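Local coordinates for protein UDP-N-acetylglucosamine pyrophosphorylase (Entamoeba histolytica, PDB 3OC9) that probably catalyses the formation of UDP-N-acetylglucosamine and diphosphate from UTP and N-acetylglucosamine 1-phosphate, a step of nucleotide-sugar biosynthesis, at residues Tyr7-Ile12 / Glu253-Cys258. Numbering follows the deposited sequence.
Sequences YQPVDI and EFIYNC
The phenol end of Y256 runs up against the backbone from Y7 to P9. Its CE1 comes to 3.5 Å from Q8 O, which sits at the ring edge near the ring plane, while Y256 OH lies 3.5 Å from Q8 C. With CG anti to its own carbonyl carbon (chi1 -65°), the ring reaches across to this extended chain, where the P9 ring lies obliquely to it, CD approaching OH. Next to CD in the proline ring, P9 CG lies beside I255 CG2 at 3.9 Å. The N-terminal tail is thereby laid over the loop that leads into strand 258-261, part of the mixed sheet at the core of this GT-A-type nucleotidyltransferase; V227 of strand 225-229 also touches the Y256 side chain. Two waters bridge 7-12 and 253-258. One accepts from V10 N and donates to I255 O at 2.9 Å; the second donates to both V10 O and N257 OD1, the latter at 2.8 Å. Further along, C258 SG packs on I12 CG1 at 3.7 Å. I12 CD1 meets the N257 amide obliquely, 4.1 Å from both ND2 and OD1, and I213 of strand 209-215 also meets the I12 side chain.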
loop_
_atom_site.group_PDB
_atom_site.type_symbol
_atom_site.label_atom_id
_atom_site.label_comp_id
_atom_site.label_asym_id
_atom_site.label_seq_id
_atom_site.Cartn_x
_atom_site.Cartn_y
_atom_site.Cartn_z
ATOM N N TYR A 7 -9.253 -2.200 -27.116
ATOM C CA TYR A 7 -8.902 -1.304 -25.994
ATOM C C TYR A 7 -9.079 0.187 -26.349
ATOM O O TYR A 7 -8.823 0.608 -27.495
ATOM C CB TYR A 7 -7.480 -1.570 -25.471
ATOM C CG TYR A 7 -7.236 -2.914 -24.789
ATOM C CD1 TYR A 7 -8.208 -3.510 -23.977
ATOM C CD2 TYR A 7 -6.014 -3.574 -24.939
ATOM C CE1 TYR A 7 -7.974 -4.743 -23.342
ATOM C CE2 TYR A 7 -5.765 -4.806 -24.309
ATOM C CZ TYR A 7 -6.754 -5.378 -23.513
ATOM O OH TYR A 7 -6.520 -6.582 -22.891
ATOM N N GLN A 8 -9.539 0.977 -25.368
ATOM C CA GLN A 8 -9.631 2.436 -25.480
ATOM C C GLN A 8 -8.905 3.125 -24.291
ATOM O O GLN A 8 -8.783 2.515 -23.222
ATOM C CB GLN A 8 -11.100 2.884 -25.525
ATOM C CG GLN A 8 -11.922 2.276 -26.695
ATOM C CD GLN A 8 -11.558 2.865 -28.058
ATOM O OE1 GLN A 8 -11.369 4.076 -28.200
ATOM N NE2 GLN A 8 -11.481 2.005 -29.074
ATOM N N PRO A 9 -8.412 4.370 -24.486
ATOM C CA PRO A 9 -7.715 5.107 -23.398
ATOM C C PRO A 9 -8.621 5.443 -22.198
ATOM O O PRO A 9 -9.852 5.508 -22.341
ATOM C CB PRO A 9 -7.274 6.419 -24.076
ATOM C CG PRO A 9 -7.386 6.181 -25.544
ATOM C CD PRO A 9 -8.485 5.179 -25.719
ATOM N N VAL A 10 -7.997 5.686 -21.044
ATOM C CA VAL A 10 -8.681 6.041 -19.783
ATOM C C VAL A 10 -8.344 7.508 -19.421
ATOM O O VAL A 10 -7.163 7.863 -19.387
ATOM C CB VAL A 10 -8.206 5.098 -18.624
ATOM C CG1 VAL A 10 -8.796 5.522 -17.267
ATOM C CG2 VAL A 10 -8.565 3.624 -18.930
ATOM N N ASP A 11 -9.354 8.345 -19.134
ATOM C CA ASP A 11 -9.129 9.751 -18.690
ATOM C C ASP A 11 -8.831 9.842 -17.170
ATOM O O ASP A 11 -9.473 9.146 -16.358
ATOM C CB ASP A 11 -10.346 10.645 -18.969
ATOM C CG ASP A 11 -10.747 10.691 -20.445
ATOM O OD1 ASP A 11 -9.872 10.889 -21.324
ATOM O OD2 ASP A 11 -11.949 10.523 -20.716
ATOM N N ILE A 12 -7.886 10.716 -16.807
ATOM C CA ILE A 12 -7.548 10.997 -15.391
ATOM C C ILE A 12 -8.614 11.955 -14.852
ATOM O O ILE A 12 -8.736 13.078 -15.343
ATOM C CB ILE A 12 -6.102 11.616 -15.255
ATOM C CG1 ILE A 12 -5.035 10.624 -15.785
ATOM C CG2 ILE A 12 -5.805 12.100 -13.787
ATOM C CD1 ILE A 12 -3.594 11.217 -15.943
ATOM N N GLU A 253 3.930 12.689 -24.691
ATOM C CA GLU A 253 3.068 12.042 -23.664
ATOM C C GLU A 253 2.529 10.675 -24.135
ATOM O O GLU A 253 2.230 10.500 -25.312
ATOM C CB GLU A 253 1.898 12.964 -23.300
ATOM C CG GLU A 253 2.307 14.262 -22.596
ATOM C CD GLU A 253 1.979 14.250 -21.117
ATOM O OE1 GLU A 253 0.771 14.316 -20.762
ATOM O OE2 GLU A 253 2.919 14.166 -20.295
ATOM N N PHE A 254 2.391 9.710 -23.218
ATOM C CA PHE A 254 1.797 8.399 -23.564
ATOM C C PHE A 254 0.268 8.455 -23.591
ATOM O O PHE A 254 -0.345 9.089 -22.719
ATOM C CB PHE A 254 2.287 7.297 -22.611
ATOM C CG PHE A 254 3.738 6.939 -22.812
ATOM C CD1 PHE A 254 4.099 5.944 -23.726
ATOM C CD2 PHE A 254 4.743 7.620 -22.119
ATOM C CE1 PHE A 254 5.448 5.623 -23.958
ATOM C CE2 PHE A 254 6.084 7.308 -22.338
ATOM C CZ PHE A 254 6.439 6.307 -23.254
ATOM N N ILE A 255 -0.329 7.847 -24.625
ATOM C CA ILE A 255 -1.788 7.684 -24.766
ATOM C C ILE A 255 -2.368 6.915 -23.572
ATOM O O ILE A 255 -3.400 7.298 -22.988
ATOM C CB ILE A 255 -2.103 6.904 -26.072
ATOM C CG1 ILE A 255 -1.674 7.713 -27.290
ATOM C CG2 ILE A 255 -3.599 6.546 -26.178
ATOM C CD1 ILE A 255 -2.598 8.844 -27.595
ATOM N N TYR A 256 -1.700 5.807 -23.242
ATOM C CA TYR A 256 -2.000 4.978 -22.055
ATOM C C TYR A 256 -0.993 5.300 -20.933
ATOM O O TYR A 256 0.038 4.623 -20.772
ATOM C CB TYR A 256 -1.985 3.490 -22.428
ATOM C CG TYR A 256 -3.093 3.103 -23.410
ATOM C CD1 TYR A 256 -4.331 2.637 -22.944
ATOM C CD2 TYR A 256 -2.903 3.208 -24.795
ATOM C CE1 TYR A 256 -5.370 2.296 -23.850
ATOM C CE2 TYR A 256 -3.931 2.868 -25.703
ATOM C CZ TYR A 256 -5.152 2.407 -25.219
ATOM O OH TYR A 256 -6.161 2.074 -26.116
ATOM N N ASN A 257 -1.308 6.343 -20.164
ATOM C CA ASN A 257 -0.372 6.937 -19.189
ATOM C C ASN A 257 -0.722 6.713 -17.704
ATOM O O ASN A 257 -0.056 7.264 -16.815
ATOM C CB ASN A 257 -0.165 8.449 -19.475
ATOM C CG ASN A 257 -1.428 9.290 -19.245
ATOM O OD1 ASN A 257 -2.546 8.769 -19.084
ATOM N ND2 ASN A 257 -1.247 10.614 -19.213
ATOM N N CYS A 258 -1.746 5.902 -17.431
ATOM C CA CYS A 258 -2.213 5.699 -16.035
ATOM C C CYS A 258 -1.479 4.535 -15.336
ATOM O O CYS A 258 -1.924 3.374 -15.397
ATOM C CB CYS A 258 -3.754 5.486 -16.015
ATOM S SG CYS A 258 -4.752 6.972 -16.469
HETATM O O HOH W 1 -5.022 6.386 -20.719
HETATM O O HOH W 2 -5.065 9.816 -19.674
#